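Local coordinates for P-granule scaffold protein (Caenorhabditis japonica, PDB 5W4D) that is a scaffold protein of germline P granules, probably helping to assemble them and, as in related nematodes, linked to mRNA repression, at residues Leu32-Pro37 against Pro206-Ile211; Asn41-Tyr46 against Asp58-Met63. The protein carries 2 engineered substitutions. All coordinates share one frame; numbering follows the deposited sequence.

Contact 1. Residues Leu32-Pro37 against Pro206-Ile211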
ATOM      1  N   LEU A  32     -24.779  -7.026  25.122  1.00 25.68           N
ATOM      2  CA  LEU A  32     -24.163  -6.453  26.310  1.00 22.06           C
ATOM      3  C   LEU A  32     -23.510  -5.112  26.008  1.00 25.31           C
ATOM      4  O   LEU A  32     -23.681  -4.138  26.744  1.00 23.37           O
ATOM      5  CB  LEU A  32     -23.142  -7.444  26.845  1.00 23.18           C
ATOM      6  CG  LEU A  32     -22.601  -7.210  28.226  1.00 26.37           C
ATOM      7  CD1 LEU A  32     -23.744  -7.393  29.208  1.00 32.66           C
ATOM      8  CD2 LEU A  32     -21.462  -8.196  28.540  1.00 24.05           C
ATOM      9  N   LEU A  33     -22.742  -5.048  24.925  1.00 21.00           N
ATOM     10  CA  LEU A  33     -22.063  -3.816  24.556  1.00 19.87           C
ATOM     11  C   LEU A  33     -23.051  -2.700  24.254  1.00 21.81           C
ATOM     12  O   LEU A  33     -22.780  -1.533  24.532  1.00 26.39           O
ATOM     13  CB  LEU A  33     -21.177  -4.061  23.337  1.00 19.77           C
ATOM     14  CG  LEU A  33     -19.882  -4.801  23.660  1.00 18.40           C
ATOM     15  CD1 LEU A  33     -19.301  -5.389  22.367  1.00 18.56           C
ATOM     16  CD2 LEU A  33     -18.850  -3.920  24.343  1.00 22.43           C
ATOM     17  N   VAL A  34     -24.188  -3.043  23.661  1.00 23.00           N
ATOM     18  CA  VAL A  34     -25.163  -2.028  23.274  1.00 21.73           C
ATOM     19  C   VAL A  34     -26.000  -1.603  24.467  1.00 23.68           C
ATOM     20  O   VAL A  34     -26.292  -0.414  24.630  1.00 27.68           O
ATOM     21  CB  VAL A  34     -26.037  -2.566  22.134  1.00 25.69           C
ATOM     22  CG1 VAL A  34     -27.227  -1.650  21.851  1.00 28.04           C
ATOM     23  CG2 VAL A  34     -25.177  -2.730  20.867  1.00 23.87           C
ATOM     24  N   SER A  35     -26.401  -2.554  25.308  1.00 24.73           N
ATOM     25  CA  SER A  35     -27.414  -2.292  26.335  1.00 29.04           C
ATOM     26  C   SER A  35     -26.906  -2.213  27.761  1.00 29.54           C
ATOM     27  O   SER A  35     -27.602  -1.633  28.600  1.00 31.18           O
ATOM     28  CB  SER A  35     -28.504  -3.365  26.301  1.00 29.64           C
ATOM     29  OG  SER A  35     -29.225  -3.298  25.090  1.00 40.54           O
ATOM     30  N   ASP A  36     -25.751  -2.805  28.086  1.00 24.14           N
ATOM     31  CA  ASP A  36     -25.256  -2.722  29.460  1.00 23.21           C
ATOM     32  C   ASP A  36     -23.738  -2.681  29.452  1.00 23.47           C
ATOM     33  O   ASP A  36     -23.077  -3.574  29.998  1.00 23.87           O
ATOM     34  CB  ASP A  36     -25.760  -3.896  30.294  1.00 29.89           C
ATOM     35  CG  ASP A  36     -25.801  -3.584  31.793  1.00 35.27           C
ATOM     36  OD1 ASP A  36     -25.578  -2.423  32.183  1.00 34.00           O
ATOM     37  OD2 ASP A  36     -26.059  -4.512  32.586  1.00 45.29           O
ATOM     38  N   PRO A  37     -23.156  -1.642  28.857  1.00 24.59           N
ATOM     39  CA  PRO A  37     -21.721  -1.668  28.586  1.00 27.28           C
ATOM     40  C   PRO A  37     -20.865  -1.648  29.814  1.00 28.70           C
ATOM     41  O   PRO A  37     -19.694  -2.029  29.724  1.00 26.03           O
ATOM     42  CB  PRO A  37     -21.505  -0.409  27.739  1.00 34.58           C
ATOM     43  CG  PRO A  37     -22.652   0.443  28.013  1.00 37.31           C
ATOM     44  CD  PRO A  37     -23.799  -0.494  28.207  1.00 28.79           C
ATOM     45  N   PRO A 206     -25.741  -3.016  12.978  1.00 20.72           N
ATOM     46  CA  PRO A 206     -25.972  -1.571  12.985  1.00 22.25           C
ATOM     47  C   PRO A 206     -26.131  -0.934  14.352  1.00 20.84           C
ATOM     48  O   PRO A 206     -25.826   0.252  14.473  1.00 24.78           O
ATOM     49  CB  PRO A 206     -27.263  -1.422  12.163  1.00 24.60           C
ATOM     50  CG  PRO A 206     -27.913  -2.751  12.205  1.00 23.00           C
ATOM     51  CD  PRO A 206     -26.763  -3.735  12.204  1.00 25.36           C
ATOM     52  N   LYS A 207     -26.661  -1.636  15.364  1.00 22.72           N
ATOM     53  CA  LYS A 207     -26.802  -0.982  16.665  1.00 26.08           C
ATOM     54  C   LYS A 207     -25.439  -0.795  17.328  1.00 23.96           C
ATOM     55  O   LYS A 207     -25.179   0.245  17.951  1.00 25.28           O
ATOM     56  CB  LYS A 207     -27.737  -1.790  17.572  1.00 29.96           C
ATOM     57  CG  LYS A 207     -29.155  -1.882  17.046  1.00 34.61           C
ATOM     58  CD  LYS A 207     -29.947  -2.956  17.789  1.00 58.07           C
ATOM     59  CE  LYS A 207     -31.444  -2.778  17.569  1.00 81.74           C
ATOM     60  NZ  LYS A 207     -31.775  -2.533  16.131  1.00 91.60           N
ATOM     61  N   LEU A 208     -24.564  -1.788  17.196  1.00 22.72           N
ATOM     62  CA  LEU A 208     -23.197  -1.639  17.704  1.00 19.70           C
ATOM     63  C   LEU A 208     -22.452  -0.562  16.928  1.00 20.54           C
ATOM     64  O   LEU A 208     -21.741   0.254  17.515  1.00 22.62           O
ATOM     65  CB  LEU A 208     -22.468  -2.990  17.652  1.00 21.85           C
ATOM     66  CG  LEU A 208     -21.048  -3.003  18.237  1.00 21.83           C
ATOM     67  CD1 LEU A 208     -21.071  -2.685  19.742  1.00 22.84           C
ATOM     68  CD2 LEU A 208     -20.429  -4.363  17.993  1.00 21.90           C
ATOM     69  N   ALA A 209     -22.623  -0.513  15.604  1.00 18.13           N
ATOM     70  CA  ALA A 209     -21.988   0.544  14.836  1.00 20.45           C
ATOM     71  C   ALA A 209     -22.451   1.926  15.298  1.00 23.29           C
ATOM     72  O   ALA A 209     -21.657   2.873  15.335  1.00 24.42           O
ATOM     73  CB  ALA A 209     -22.310   0.338  13.362  1.00 21.25           C
ATOM     74  N   ASP A 210     -23.728   2.044  15.679  1.00 23.14           N
ATOM     75  CA  ASP A 210     -24.277   3.329  16.127  1.00 25.80           C
ATOM     76  C   ASP A 210     -23.633   3.789  17.434  1.00 26.17           C
ATOM     77  O   ASP A 210     -23.421   4.991  17.649  1.00 28.70           O
ATOM     78  CB  ASP A 210     -25.793   3.188  16.289  1.00 27.52           C
ATOM     79  CG  ASP A 210     -26.463   4.506  16.650  1.00 52.53           C
ATOM     80  OD1 ASP A 210     -26.396   5.446  15.829  1.00 48.00           O
ATOM     81  OD2 ASP A 210     -27.043   4.597  17.754  1.00 46.85           O
ATOM     82  N   ILE A 211     -23.354   2.846  18.336  1.00 27.53           N
ATOM     83  CA  ILE A 211     -22.608   3.161  19.554  1.00 25.56           C
ATOM     84  C   ILE A 211     -21.238   3.721  19.205  1.00 25.97           C
ATOM     85  O   ILE A 211     -20.784   4.720  19.770  1.00 26.92           O
ATOM     86  CB  ILE A 211     -22.471   1.910  20.444  1.00 31.28           C
ATOM     87  CG1 ILE A 211     -23.839   1.330  20.823  1.00 39.37           C
ATOM     88  CG2 ILE A 211     -21.631   2.214  21.694  1.00 30.98           C
ATOM     89  CD1 ILE A 211     -24.736   2.242  21.590  1.00 37.11           C
TER
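Leu33 and Val34, which meet the helix at 206-213, lie in the last turn of helix 30-35, closed by the bond from Asp36 N to Leu32 O at 2.8 Å. Asp36 then leaves the helical path, and its OD2 forms a salt bridge with Lys39. Across the contact the interaction is apolar. CG2 of Val34 does the touching. Val34 CG2 points across at the backbone of the second helix, 3.8 Å from Leu208 N and 4.0 Å from Lys207 C. Val34 CG2 also meets Leu208 CB at 4.2 Å and Ile211 CG1 at 4.3 Å. With chi1 at 170°, CG2 stands anti to the carbonyl carbon, on the side facing Lys207, Leu208 and Ile211. Leu208 brings its CD1 close with CG anti to the backbone N (chi1 -176°). Leu208 CD1 lies 3.9 Å from Leu33 CB, and the two leucines cross obliquely. Leu208 also touches Phe48, and Leu33 touches Ala40. Lys207 contributes its CB at the exposed margin, and its amine extends away from helix 30-35. Ala209 packs on helix 187-204. This is helix-on-helix packing that joins the C-terminal helix to an N-terminal one in a mostly alpha-helical domain.

Contact 2. Residues Asn41-Tyr46 against Asp58-Met63. Engineered in segment 58-63: Met63 (natural residue Ile).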
ATOM      1  N   ASN A  41     -16.414  -6.337  28.795  1.00 20.72           N
ATOM      2  CA  ASN A  41     -14.959  -6.268  28.805  1.00 20.61           C
ATOM      3  C   ASN A  41     -14.503  -4.852  28.502  1.00 19.62           C
ATOM      4  O   ASN A  41     -14.975  -4.238  27.542  1.00 18.23           O
ATOM      5  CB  ASN A  41     -14.430  -7.249  27.761  1.00 19.87           C
ATOM      6  CG  ASN A  41     -12.947  -7.207  27.622  1.00 19.51           C
ATOM      7  OD1 ASN A  41     -12.408  -6.374  26.893  1.00 21.45           O
ATOM      8  ND2 ASN A  41     -12.270  -8.129  28.278  1.00 23.92           N
ATOM      9  N   SER A  42     -13.558  -4.341  29.317  1.00 19.94           N
ATOM     10  CA  SER A  42     -13.148  -2.944  29.224  0.61 22.53           C
ATOM     11  C   SER A  42     -12.411  -2.632  27.926  1.00 20.13           C
ATOM     12  O   SER A  42     -12.512  -1.510  27.420  1.00 19.71           O
ATOM     13  CB  SER A  42     -12.262  -2.581  30.414  0.61 26.89           C
ATOM     14  OG  SER A  42     -13.026  -2.621  31.607  0.61 25.90           O
ATOM     15  N   PHE A  43     -11.677  -3.597  27.379  1.00 19.50           N
ATOM     16  CA  PHE A  43     -10.975  -3.371  26.116  1.00 20.22           C
ATOM     17  C   PHE A  43     -11.993  -3.242  24.989  1.00 17.56           C
ATOM     18  O   PHE A  43     -11.986  -2.263  24.231  1.00 17.88           O
ATOM     19  CB  PHE A  43      -9.977  -4.532  25.924  1.00 20.64           C
ATOM     20  CG  PHE A  43      -9.147  -4.505  24.675  1.00 18.59           C
ATOM     21  CD1 PHE A  43      -9.012  -3.402  23.842  1.00 18.68           C
ATOM     22  CD2 PHE A  43      -8.470  -5.672  24.349  1.00 20.54           C
ATOM     23  CE1 PHE A  43      -8.204  -3.493  22.688  1.00 16.52           C
ATOM     24  CE2 PHE A  43      -7.663  -5.762  23.229  1.00 19.28           C
ATOM     25  CZ  PHE A  43      -7.546  -4.716  22.387  1.00 15.31           C
ATOM     26  N   ALA A  44     -12.940  -4.184  24.928  1.00 16.74           N
ATOM     27  CA  ALA A  44     -13.999  -4.111  23.923  1.00 15.57           C
ATOM     28  C   ALA A  44     -14.842  -2.848  24.077  1.00 18.01           C
ATOM     29  O   ALA A  44     -15.168  -2.179  23.082  1.00 17.10           O
ATOM     30  CB  ALA A  44     -14.882  -5.353  24.014  1.00 19.36           C
ATOM     31  N   ALA A  45     -15.219  -2.509  25.315  1.00 17.91           N
ATOM     32  CA  ALA A  45     -16.093  -1.348  25.525  1.00 17.04           C
ATOM     33  C   ALA A  45     -15.414  -0.059  25.080  1.00 20.76           C
ATOM     34  O   ALA A  45     -16.061   0.835  24.516  1.00 19.67           O
ATOM     35  CB  ALA A  45     -16.514  -1.275  26.997  1.00 19.22           C
ATOM     36  N   TYR A  46     -14.109   0.061  25.322  1.00 17.88           N
ATOM     37  CA  TYR A  46     -13.362   1.231  24.895  1.00 19.82           C
ATOM     38  C   TYR A  46     -13.273   1.325  23.372  1.00 17.68           C
ATOM     39  O   TYR A  46     -13.504   2.390  22.792  1.00 18.07           O
ATOM     40  CB  TYR A  46     -11.965   1.172  25.516  1.00 18.03           C
ATOM     41  CG  TYR A  46     -11.113   2.416  25.331  1.00 20.45           C
ATOM     42  CD1 TYR A  46     -11.465   3.611  25.945  1.00 28.07           C
ATOM     43  CD2 TYR A  46      -9.924   2.383  24.605  1.00 22.00           C
ATOM     44  CE1 TYR A  46     -10.695   4.736  25.815  1.00 27.47           C
ATOM     45  CE2 TYR A  46      -9.126   3.548  24.480  1.00 23.54           C
ATOM     46  CZ  TYR A  46      -9.520   4.703  25.091  1.00 33.66           C
ATOM     47  OH  TYR A  46      -8.722   5.834  25.001  1.00 31.95           O
ATOM     48  N   ASP A  58      -3.051  -5.373  31.320  1.00 26.36           N
ATOM     49  CA  ASP A  58      -3.437  -6.760  31.552  1.00 25.37           C
ATOM     50  C   ASP A  58      -4.694  -7.127  30.768  1.00 24.34           C
ATOM     51  O   ASP A  58      -4.798  -8.234  30.232  1.00 25.01           O
ATOM     52  CB  ASP A  58      -3.650  -7.019  33.047  1.00 27.12           C
ATOM     53  CG  ASP A  58      -3.920  -8.477  33.330  1.00 33.17           C
ATOM     54  OD1 ASP A  58      -3.022  -9.311  33.089  1.00 38.43           O
ATOM     55  OD2 ASP A  58      -5.052  -8.789  33.738  1.00 39.16           O
ATOM     56  N   ASP A  59      -5.660  -6.217  30.704  1.00 21.69           N
ATOM     57  CA  ASP A  59      -6.858  -6.443  29.891  1.00 21.51           C
ATOM     58  C   ASP A  59      -6.482  -6.754  28.452  1.00 22.64           C
ATOM     59  O   ASP A  59      -7.080  -7.625  27.805  1.00 22.29           O
ATOM     60  CB  ASP A  59      -7.748  -5.198  29.904  1.00 24.43           C
ATOM     61  CG  ASP A  59      -8.431  -4.939  31.249  1.00 36.42           C
ATOM     62  OD1 ASP A  59      -8.685  -5.892  32.022  1.00 29.68           O
ATOM     63  OD2 ASP A  59      -8.744  -3.755  31.503  1.00 30.16           O
ATOM     64  N   ILE A  60      -5.512  -6.026  27.920  1.00 21.35           N
ATOM     65  CA  ILE A  60      -5.111  -6.246  26.533  1.00 19.57           C
ATOM     66  C   ILE A  60      -4.482  -7.623  26.377  1.00 18.38           C
ATOM     67  O   ILE A  60      -4.813  -8.375  25.444  1.00 18.89           O
ATOM     68  CB  ILE A  60      -4.159  -5.131  26.086  1.00 20.49           C
ATOM     69  CG1 ILE A  60      -4.929  -3.810  26.043  1.00 25.02           C
ATOM     70  CG2 ILE A  60      -3.602  -5.440  24.719  1.00 21.53           C
ATOM     71  CD1 ILE A  60      -4.061  -2.631  26.115  1.00 30.26           C
ATOM     72  N   VAL A  61      -3.516  -7.949  27.253  1.00 19.05           N
ATOM     73  CA  VAL A  61      -2.844  -9.244  27.190  1.00 18.76           C
ATOM     74  C   VAL A  61      -3.839 -10.389  27.307  1.00 19.82           C
ATOM     75  O   VAL A  61      -3.748 -11.364  26.556  1.00 20.36           O
ATOM     76  CB  VAL A  61      -1.743  -9.340  28.266  1.00 20.85           C
ATOM     77  CG1 VAL A  61      -1.128 -10.749  28.277  1.00 22.84           C
ATOM     78  CG2 VAL A  61      -0.666  -8.305  28.005  1.00 27.54           C
ATOM     79  N   GLN A  62      -4.808 -10.303  28.238  1.00 18.34           N
ATOM     80  CA  GLN A  62      -5.738 -11.424  28.416  1.00 21.00           C
ATOM     81  C   GLN A  62      -6.660 -11.590  27.204  1.00 17.70           C
ATOM     82  O   GLN A  62      -7.051 -12.716  26.878  1.00 21.16           O
ATOM     83  CB  GLN A  62      -6.573 -11.261  29.697  1.00 25.57           C
ATOM     84  CG  GLN A  62      -5.753 -11.208  30.991  1.00 28.18           C
ATOM     85  CD  GLN A  62      -4.712 -12.318  31.084  1.00 33.75           C
ATOM     86  OE1 GLN A  62      -4.968 -13.464  30.710  1.00 36.20           O
ATOM     87  NE2 GLN A  62      -3.511 -11.968  31.552  1.00 42.18           N
HETATM   88  N   MSE A  63      -7.003 -10.502  26.521  1.00 18.10           N
HETATM   89  CA  MSE A  63      -7.805 -10.602  25.301  1.00 20.23           C
HETATM   90  C   MSE A  63      -7.008 -11.246  24.153  1.00 21.88           C
HETATM   91  O   MSE A  63      -7.557 -12.047  23.373  1.00 22.91           O
HETATM   92  CB  MSE A  63      -8.322  -9.222  24.894  1.00 20.16           C
HETATM   93  CG  MSE A  63      -9.117  -9.168  23.619  1.00 19.27           C
HETATM   94 SE   MSE A  63     -10.811 -10.101  23.770  1.00 29.05          SE
HETATM   95  CE  MSE A  63     -11.768  -8.770  24.820  1.00 22.31           C
TER
HETATM   96  O   HOH W   1      -9.482  -8.716  28.609  1.00 25.35           O
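Met63 reaches from helix 57-64 past Phe43 to Asn41. It is an engineered selenomethionine, with isoleucine in the natural sequence. Met63 CB lies at the edge of the Phe43 ring, near the ring plane, 3.6 Å from Phe43 CD2. Met63 CG stands anti to the backbone N (chi1 178°) and stays by the ring, also 3.6 Å from Phe43 CD2. The chain then bends about its CB-CG and CG-SE bonds. SE carries the terminal methyl to the Asn41 amide, with Met63 CE 3.2 Å from Asn41 OD1. That oxygen is also the N-cap acceptor of helix 42-47. Ala44 N donates to Asn41 OD1 at 3.0 Å and 166°, in the carbonyl plane and on a lone pair. Phe43 N adds a weak bond to the same atom. Asn41 ND2 donates to a water, whose oxygen lies 2.8 Å from Asp59 O and donates to it. Both ends of the Asn41 amide are therefore held. Ile60 CG1 covers one face of the Phe43 ring, 4.3 Å above its centre. Ser42 CB also meets Asp59 OD2 at 3.9 Å. The axes of the two short helical segments approach to 9.9 Å at 99°, nearly perpendicular. Phe43 also packs on Leu22 of helix 20-28 and on Val174 and Ile178 of helix 169-179, so its ring is packed against both helices as well as helix 57-64.

How the contacts relate
The centres of contacts 1 and 2 are about 16 Å apart. Both segments of contact 2 fall between those of contact 1 in sequence. Along the chain the order is 32-37, 41-46, 58-63 and 206-211. Helices 30-35 and 42-47 follow each other and join the two contacts directly. Leu33 CD2 lies 4.0 Å from Ala45 CA, so one leucine belongs to contact 1 and also packs on the first helix of contact 2. Contact 2 links helices close in sequence, whereas contact 1 brings in the C-terminal helix across 169 residues. Together they tie the N-terminal helices to each other and to the end of the domain.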